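Local coordinates for genome polyprotein (Chicken sicinivirus JSY, PDB 6QWT), which includes the 3Dpol RNA-dependent RNA polymerase held in this chain, which probably copies the viral RNA genome, at residues 77-89 against 249-261. Residues are numbered along the deposited sequence; the frame is centred on the assembly and turned at random.
Sequences YFSRCNFPPLHTL and IGEELAKIIQLPP
F78 lays one face of its ring on the aliphatic part of E252: CB of E252 stands 3.8 Å from the centroid of the F78 ring and 17° off its normal, a CH-pi contact. The bend of E252 at chi2 carries CG along the CD2–CE2 side of the same ring, while OE1 forms a salt bridge with K75. CD2 of L253 and CG2 of I249 meet the ring at its edge. CD1 of I256 reaches both the F78 ring and CB of F83; its CG2 packs 3.7 Å from CD1 of L86, those two side chains lying side by side.

Beyond the helices the two segments join as a short parallel pair. L86 N donates to I256 O (3.1 Å), and Q258 N returns a bond to L86 O (2.7 Å, 168° at the hydrogen). Folded back at chi2 (-64°), Q258 also brings NE2 to I256 O (3.1 Å), on the face of that carbonyl opposite L86 N. The backbone of Q258 places its CB over one face of the H87 ring, 4.2 Å from the centroid. Farther on, OG1 of T88 lies 3.4 Å from CD of the P260 ring, a van der Waals contact, and one water accepts from T88 N and donates to Q258 O.

Within the polymerase domain, the contact thus ties the ends of helices 70-81 and 243-256 together: apolar packing joins the helices, and directional bonds fix the register of their exits. The NE2 bond to I256 O, although far from a lone pair, probably restrains the Q258 amide.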
ATOM      1  N   TYR A  77      -8.835 -12.620  14.986  1.00 23.58           N
ATOM      2  CA  TYR A  77      -8.841 -11.288  14.385  1.00 16.60           C
ATOM      3  C   TYR A  77     -10.263 -10.756  14.239  1.00 19.29           C
ATOM      4  O   TYR A  77     -10.565  -9.637  14.667  1.00 18.34           O
ATOM      5  CB  TYR A  77      -8.127 -11.322  13.035  1.00 18.57           C
ATOM      6  CG  TYR A  77      -8.246 -10.029  12.262  1.00 21.15           C
ATOM      7  CD1 TYR A  77      -7.573  -8.889  12.675  1.00 17.66           C
ATOM      8  CD2 TYR A  77      -9.041  -9.949  11.123  1.00 17.88           C
ATOM      9  CE1 TYR A  77      -7.683  -7.704  11.982  1.00 16.25           C
ATOM     10  CE2 TYR A  77      -9.158  -8.762  10.420  1.00 21.48           C
ATOM     11  CZ  TYR A  77      -8.473  -7.644  10.856  1.00 21.18           C
ATOM     12  OH  TYR A  77      -8.578  -6.453  10.173  1.00 21.02           O
ATOM     13  N   PHE A  78     -11.158 -11.551  13.651  1.00 17.85           N
ATOM     14  CA  PHE A  78     -12.532 -11.096  13.472  1.00 20.50           C
ATOM     15  C   PHE A  78     -13.283 -10.978  14.790  1.00 21.76           C
ATOM     16  O   PHE A  78     -14.247 -10.208  14.869  1.00 20.00           O
ATOM     17  CB  PHE A  78     -13.278 -12.030  12.526  1.00 19.47           C
ATOM     18  CG  PHE A  78     -12.992 -11.763  11.080  1.00 22.94           C
ATOM     19  CD1 PHE A  78     -13.677 -10.772  10.397  1.00 22.71           C
ATOM     20  CD2 PHE A  78     -12.022 -12.489  10.409  1.00 19.75           C
ATOM     21  CE1 PHE A  78     -13.408 -10.519   9.067  1.00 25.47           C
ATOM     22  CE2 PHE A  78     -11.748 -12.243   9.082  1.00 20.78           C
ATOM     23  CZ  PHE A  78     -12.444 -11.260   8.408  1.00 20.95           C
ATOM     24  N   SER A  79     -12.868 -11.717  15.820  1.00 19.08           N
ATOM     25  CA  SER A  79     -13.464 -11.540  17.140  1.00 26.65           C
ATOM     26  C   SER A  79     -13.175 -10.145  17.678  1.00 21.42           C
ATOM     27  O   SER A  79     -14.071  -9.462  18.189  1.00 23.56           O
ATOM     28  CB  SER A  79     -12.943 -12.610  18.101  1.00 23.32           C
ATOM     29  OG  SER A  79     -13.410 -12.385  19.418  1.00 29.79           O
ATOM     30  N   ARG A  80     -11.922  -9.701  17.563  1.00 18.50           N
ATOM     31  CA  ARG A  80     -11.564  -8.366  18.021  1.00 21.27           C
ATOM     32  C   ARG A  80     -12.193  -7.290  17.145  1.00 22.86           C
ATOM     33  O   ARG A  80     -12.637  -6.253  17.654  1.00 24.14           O
ATOM     34  CB  ARG A  80     -10.046  -8.207  18.050  1.00 21.02           C
ATOM     35  CG  ARG A  80      -9.603  -6.766  18.215  1.00 26.89           C
ATOM     36  CD  ARG A  80      -8.203  -6.674  18.771  1.00 31.62           C
ATOM     37  NE  ARG A  80      -8.053  -7.423  20.015  1.00 31.36           N
ATOM     38  CZ  ARG A  80      -6.964  -7.387  20.775  1.00 30.59           C
ATOM     39  NH1 ARG A  80      -5.931  -6.634  20.417  1.00 25.44           N
ATOM     40  NH2 ARG A  80      -6.906  -8.103  21.891  1.00 33.87           N
ATOM     41  N   CYS A  81     -12.235  -7.510  15.828  1.00 20.03           N
ATOM     42  CA  CYS A  81     -12.850  -6.536  14.928  1.00 23.21           C
ATOM     43  C   CYS A  81     -14.289  -6.240  15.337  1.00 24.85           C
ATOM     44  O   CYS A  81     -14.698  -5.076  15.408  1.00 25.81           O
ATOM     45  CB  CYS A  81     -12.801  -7.044  13.486  1.00 19.71           C
ATOM     46  SG  CYS A  81     -11.183  -6.917  12.681  1.00 22.45           S
ATOM     47  N   ASN A  82     -15.068  -7.289  15.616  1.00 20.94           N
ATOM     48  CA  ASN A  82     -16.459  -7.160  16.056  1.00 22.65           C
ATOM     49  C   ASN A  82     -17.272  -6.317  15.071  1.00 24.62           C
ATOM     50  O   ASN A  82     -17.992  -5.392  15.453  1.00 27.67           O
ATOM     51  CB  ASN A  82     -16.530  -6.585  17.476  1.00 22.64           C
ATOM     52  CG  ASN A  82     -17.893  -6.787  18.127  1.00 26.41           C
ATOM     53  OD1 ASN A  82     -18.562  -7.797  17.903  1.00 25.47           O
ATOM     54  ND2 ASN A  82     -18.306  -5.821  18.937  1.00 23.14           N
ATOM     55  N   PHE A  83     -17.141  -6.643  13.789  1.00 25.22           N
ATOM     56  CA  PHE A  83     -17.886  -5.939  12.754  1.00 27.34           C
ATOM     57  C   PHE A  83     -19.383  -6.174  12.936  1.00 26.21           C
ATOM     58  O   PHE A  83     -19.804  -7.321  13.140  1.00 25.08           O
ATOM     59  CB  PHE A  83     -17.464  -6.416  11.362  1.00 25.55           C
ATOM     60  CG  PHE A  83     -16.154  -5.859  10.889  1.00 24.94           C
ATOM     61  CD1 PHE A  83     -15.102  -6.705  10.572  1.00 24.80           C
ATOM     62  CD2 PHE A  83     -15.976  -4.492  10.739  1.00 25.79           C
ATOM     63  CE1 PHE A  83     -13.891  -6.200  10.128  1.00 20.61           C
ATOM     64  CE2 PHE A  83     -14.769  -3.983  10.292  1.00 24.37           C
ATOM     65  CZ  PHE A  83     -13.726  -4.838   9.989  1.00 20.41           C
ATOM     66  N   PRO A  84     -20.210  -5.137  12.867  1.00 28.44           N
ATOM     67  CA  PRO A  84     -21.651  -5.346  12.747  1.00 25.65           C
ATOM     68  C   PRO A  84     -21.991  -5.761  11.328  1.00 29.18           C
ATOM     69  O   PRO A  84     -21.098  -5.810  10.468  1.00 29.30           O
ATOM     70  CB  PRO A  84     -22.230  -3.963  13.084  1.00 27.38           C
ATOM     71  CG  PRO A  84     -21.184  -3.021  12.603  1.00 31.11           C
ATOM     72  CD  PRO A  84     -19.857  -3.706  12.858  1.00 27.95           C
ATOM     73  N   PRO A  85     -23.249  -6.090  11.040  1.00 30.93           N
ATOM     74  CA  PRO A  85     -23.624  -6.342   9.642  1.00 25.49           C
ATOM     75  C   PRO A  85     -23.276  -5.148   8.763  1.00 30.43           C
ATOM     76  O   PRO A  85     -23.604  -4.002   9.082  1.00 30.85           O
ATOM     77  CB  PRO A  85     -25.136  -6.579   9.715  1.00 30.11           C
ATOM     78  CG  PRO A  85     -25.358  -7.096  11.100  1.00 29.18           C
ATOM     79  CD  PRO A  85     -24.348  -6.402  11.974  1.00 26.16           C
ATOM     80  N   LEU A  86     -22.572  -5.421   7.668  1.00 28.18           N
ATOM     81  CA  LEU A  86     -22.177  -4.400   6.710  1.00 26.54           C
ATOM     82  C   LEU A  86     -22.980  -4.561   5.427  1.00 28.44           C
ATOM     83  O   LEU A  86     -23.516  -5.633   5.132  1.00 27.28           O
ATOM     84  CB  LEU A  86     -20.676  -4.475   6.406  1.00 25.85           C
ATOM     85  CG  LEU A  86     -19.727  -4.261   7.583  1.00 26.70           C
ATOM     86  CD1 LEU A  86     -18.300  -4.582   7.171  1.00 24.88           C
ATOM     87  CD2 LEU A  86     -19.825  -2.840   8.116  1.00 25.12           C
ATOM     88  N   HIS A  87     -23.055  -3.477   4.659  1.00 29.27           N
ATOM     89  CA  HIS A  87     -23.872  -3.432   3.458  1.00 28.36           C
ATOM     90  C   HIS A  87     -23.023  -3.025   2.263  1.00 29.41           C
ATOM     91  O   HIS A  87     -21.869  -2.609   2.398  1.00 22.99           O
ATOM     92  CB  HIS A  87     -25.055  -2.469   3.628  1.00 23.15           C
ATOM     93  CG  HIS A  87     -26.066  -2.937   4.627  1.00 32.93           C
ATOM     94  ND1 HIS A  87     -27.251  -3.539   4.262  1.00 34.96           N
ATOM     95  CD2 HIS A  87     -26.060  -2.907   5.983  1.00 31.95           C
ATOM     96  CE1 HIS A  87     -27.935  -3.853   5.348  1.00 33.30           C
ATOM     97  NE2 HIS A  87     -27.234  -3.482   6.404  1.00 33.86           N
ATOM     98  N   THR A  88     -23.611  -3.159   1.081  1.00 26.77           N
ATOM     99  CA  THR A  88     -22.959  -2.775  -0.159  1.00 30.20           C
ATOM    100  C   THR A  88     -23.288  -1.324  -0.495  1.00 28.73           C
ATOM    101  O   THR A  88     -24.305  -0.769  -0.065  1.00 26.69           O
ATOM    102  CB  THR A  88     -23.381  -3.698  -1.309  1.00 29.48           C
ATOM    103  OG1 THR A  88     -24.754  -3.466  -1.647  1.00 31.43           O
ATOM    104  CG2 THR A  88     -23.201  -5.156  -0.910  1.00 27.77           C
ATOM    105  N   LEU A  89     -22.395  -0.702  -1.256  1.00 27.69           N
ATOM    106  CA  LEU A  89     -22.626   0.638  -1.768  1.00 28.76           C
ATOM    107  C   LEU A  89     -23.363   0.564  -3.097  1.00 28.66           C
ATOM    108  O   LEU A  89     -23.180  -0.373  -3.880  1.00 25.22           O
ATOM    109  CB  LEU A  89     -21.308   1.392  -1.957  1.00 25.47           C
ATOM    110  CG  LEU A  89     -20.471   1.716  -0.720  1.00 27.66           C
ATOM    111  CD1 LEU A  89     -19.343   2.667  -1.091  1.00 24.38           C
ATOM    112  CD2 LEU A  89     -21.337   2.307   0.384  1.00 30.65           C
ATOM    113  N   ILE A 249     -10.625 -15.378   4.637  1.00 18.20           N
ATOM    114  CA  ILE A 249     -11.146 -14.031   4.840  1.00 19.15           C
ATOM    115  C   ILE A 249     -12.431 -13.836   4.047  1.00 21.56           C
ATOM    116  O   ILE A 249     -13.386 -13.212   4.524  1.00 21.01           O
ATOM    117  CB  ILE A 249     -10.080 -12.986   4.461  1.00 20.33           C
ATOM    118  CG1 ILE A 249      -8.954 -12.983   5.496  1.00 19.47           C
ATOM    119  CG2 ILE A 249     -10.700 -11.600   4.334  1.00 22.97           C
ATOM    120  CD1 ILE A 249      -7.763 -12.154   5.086  1.00 19.89           C
ATOM    121  N   GLY A 250     -12.480 -14.381   2.829  1.00 19.72           N
ATOM    122  CA  GLY A 250     -13.678 -14.247   2.018  1.00 21.69           C
ATOM    123  C   GLY A 250     -14.887 -14.917   2.643  1.00 20.67           C
ATOM    124  O   GLY A 250     -16.005 -14.402   2.559  1.00 19.14           O
ATOM    125  N   GLU A 251     -14.679 -16.069   3.286  1.00 21.03           N
ATOM    126  CA  GLU A 251     -15.792 -16.768   3.921  1.00 26.89           C
ATOM    127  C   GLU A 251     -16.308 -16.022   5.149  1.00 22.44           C
ATOM    128  O   GLU A 251     -17.513 -16.049   5.423  1.00 25.96           O
ATOM    129  CB  GLU A 251     -15.370 -18.192   4.283  1.00 26.22           C
ATOM    130  CG  GLU A 251     -15.307 -19.126   3.077  1.00 30.94           C
ATOM    131  CD  GLU A 251     -14.396 -20.319   3.296  1.00 41.83           C
ATOM    132  OE1 GLU A 251     -14.050 -20.596   4.465  1.00 41.27           O
ATOM    133  OE2 GLU A 251     -14.027 -20.976   2.296  1.00 44.56           O
ATOM    134  N   GLU A 252     -15.423 -15.350   5.890  1.00 20.68           N
ATOM    135  CA  GLU A 252     -15.873 -14.523   7.006  1.00 24.70           C
ATOM    136  C   GLU A 252     -16.637 -13.305   6.505  1.00 25.45           C
ATOM    137  O   GLU A 252     -17.722 -12.988   7.006  1.00 26.07           O
ATOM    138  CB  GLU A 252     -14.683 -14.087   7.862  1.00 24.44           C
ATOM    139  CG  GLU A 252     -13.909 -15.222   8.509  1.00 29.57           C
ATOM    140  CD  GLU A 252     -14.705 -15.958   9.574  1.00 38.69           C
ATOM    141  OE1 GLU A 252     -14.450 -17.166   9.776  1.00 36.66           O
ATOM    142  OE2 GLU A 252     -15.585 -15.333  10.205  1.00 38.81           O
ATOM    143  N   LEU A 253     -16.077 -12.603   5.517  1.00 20.56           N
ATOM    144  CA  LEU A 253     -16.738 -11.420   4.981  1.00 23.39           C
ATOM    145  C   LEU A 253     -18.054 -11.773   4.301  1.00 25.51           C
ATOM    146  O   LEU A 253     -18.970 -10.944   4.255  1.00 26.32           O
ATOM    147  CB  LEU A 253     -15.809 -10.702   4.005  1.00 23.21           C
ATOM    148  CG  LEU A 253     -14.537 -10.105   4.607  1.00 23.12           C
ATOM    149  CD1 LEU A 253     -13.685  -9.475   3.518  1.00 20.99           C
ATOM    150  CD2 LEU A 253     -14.886  -9.085   5.678  1.00 21.42           C
ATOM    151  N   ALA A 254     -18.167 -12.993   3.769  1.00 23.29           N
ATOM    152  CA  ALA A 254     -19.424 -13.425   3.161  1.00 29.01           C
ATOM    153  C   ALA A 254     -20.562 -13.401   4.172  1.00 27.41           C
ATOM    154  O   ALA A 254     -21.704 -13.076   3.824  1.00 29.10           O
ATOM    155  CB  ALA A 254     -19.272 -14.826   2.568  1.00 25.86           C
ATOM    156  N   LYS A 255     -20.270 -13.743   5.428  1.00 25.14           N
ATOM    157  CA  LYS A 255     -21.289 -13.746   6.470  1.00 29.65           C
ATOM    158  C   LYS A 255     -21.586 -12.351   7.000  1.00 30.35           C
ATOM    159  O   LYS A 255     -22.675 -12.124   7.540  1.00 28.69           O
ATOM    160  CB  LYS A 255     -20.858 -14.665   7.617  1.00 23.88           C
ATOM    161  CG  LYS A 255     -20.742 -16.131   7.204  1.00 30.03           C
ATOM    162  CD  LYS A 255     -20.380 -17.031   8.375  1.00 27.25           C
ATOM    163  CE  LYS A 255     -18.890 -16.976   8.655  1.00 37.73           C
ATOM    164  NZ  LYS A 255     -18.516 -17.721   9.889  1.00 42.41           N
ATOM    165  N   ILE A 256     -20.655 -11.414   6.838  1.00 28.56           N
ATOM    166  CA  ILE A 256     -20.809 -10.062   7.367  1.00 27.33           C
ATOM    167  C   ILE A 256     -21.507  -9.140   6.373  1.00 27.64           C
ATOM    168  O   ILE A 256     -22.378  -8.354   6.752  1.00 24.39           O
ATOM    169  CB  ILE A 256     -19.424  -9.515   7.767  1.00 27.34           C
ATOM    170  CG1 ILE A 256     -18.869 -10.283   8.968  1.00 28.94           C
ATOM    171  CG2 ILE A 256     -19.489  -8.024   8.060  1.00 24.63           C
ATOM    172  CD1 ILE A 256     -17.412  -9.987   9.249  1.00 27.59           C
ATOM    173  N   ILE A 257     -21.144  -9.217   5.095  1.00 27.05           N
ATOM    174  CA  ILE A 257     -21.636  -8.273   4.096  1.00 26.50           C
ATOM    175  C   ILE A 257     -23.008  -8.724   3.610  1.00 26.55           C
ATOM    176  O   ILE A 257     -23.168  -9.846   3.116  1.00 26.63           O
ATOM    177  CB  ILE A 257     -20.649  -8.144   2.926  1.00 24.03           C
ATOM    178  CG1 ILE A 257     -19.359  -7.464   3.395  1.00 19.57           C
ATOM    179  CG2 ILE A 257     -21.276  -7.368   1.773  1.00 22.24           C
ATOM    180  CD1 ILE A 257     -18.204  -7.615   2.436  1.00 23.85           C
ATOM    181  N   GLN A 258     -23.998  -7.842   3.742  1.00 25.11           N
ATOM    182  CA  GLN A 258     -25.365  -8.125   3.318  1.00 28.45           C
ATOM    183  C   GLN A 258     -25.544  -7.680   1.871  1.00 26.28           C
ATOM    184  O   GLN A 258     -25.341  -6.503   1.549  1.00 29.22           O
ATOM    185  CB  GLN A 258     -26.369  -7.419   4.228  1.00 30.13           C
ATOM    186  CG  GLN A 258     -26.100  -7.606   5.712  1.00 29.76           C
ATOM    187  CD  GLN A 258     -26.224  -9.054   6.143  1.00 32.67           C
ATOM    188  OE1 GLN A 258     -27.234  -9.705   5.879  1.00 34.59           O
ATOM    189  NE2 GLN A 258     -25.193  -9.568   6.806  1.00 28.49           N
ATOM    190  N   LEU A 259     -25.929  -8.614   1.006  1.00 33.15           N
ATOM    191  CA  LEU A 259     -25.989  -8.342  -0.425  1.00 33.76           C
ATOM    192  C   LEU A 259     -27.398  -7.920  -0.839  1.00 37.38           C
ATOM    193  O   LEU A 259     -28.383  -8.426  -0.295  1.00 40.95           O
ATOM    194  CB  LEU A 259     -25.569  -9.571  -1.223  1.00 31.90           C
ATOM    195  CG  LEU A 259     -24.105  -9.989  -1.069  1.00 33.21           C
ATOM    196  CD1 LEU A 259     -23.804 -11.232  -1.890  1.00 32.84           C
ATOM    197  CD2 LEU A 259     -23.174  -8.850  -1.462  1.00 32.25           C
ATOM    198  N   PRO A 260     -27.510  -6.997  -1.791  1.00 42.44           N
ATOM    199  CA  PRO A 260     -28.827  -6.587  -2.289  1.00 43.25           C
ATOM    200  C   PRO A 260     -29.378  -7.620  -3.257  1.00 39.29           C
ATOM    201  O   PRO A 260     -28.641  -8.514  -3.700  1.00 42.00           O
ATOM    202  CB  PRO A 260     -28.530  -5.253  -2.990  1.00 39.91           C
ATOM    203  CG  PRO A 260     -27.137  -5.410  -3.475  1.00 39.76           C
ATOM    204  CD  PRO A 260     -26.417  -6.268  -2.459  1.00 37.86           C
ATOM    205  N   PRO A 261     -30.666  -7.539  -3.613  1.00 38.83           N
ATOM    206  CA  PRO A 261     -31.262  -8.608  -4.436  1.00 38.18           C
ATOM    207  C   PRO A 261     -30.644  -8.763  -5.817  1.00 42.27           C
ATOM    208  O   PRO A 261     -30.675  -9.868  -6.372  1.00 42.57           O
ATOM    209  CB  PRO A 261     -32.737  -8.191  -4.531  1.00 39.73           C
ATOM    210  CG  PRO A 261     -32.962  -7.273  -3.380  1.00 43.14           C
ATOM    211  CD  PRO A 261     -31.670  -6.545  -3.192  1.00 45.51           C
TER
HETATM  212  O   HOH W   1     -26.360  -3.854   0.272  1.00 35.26           O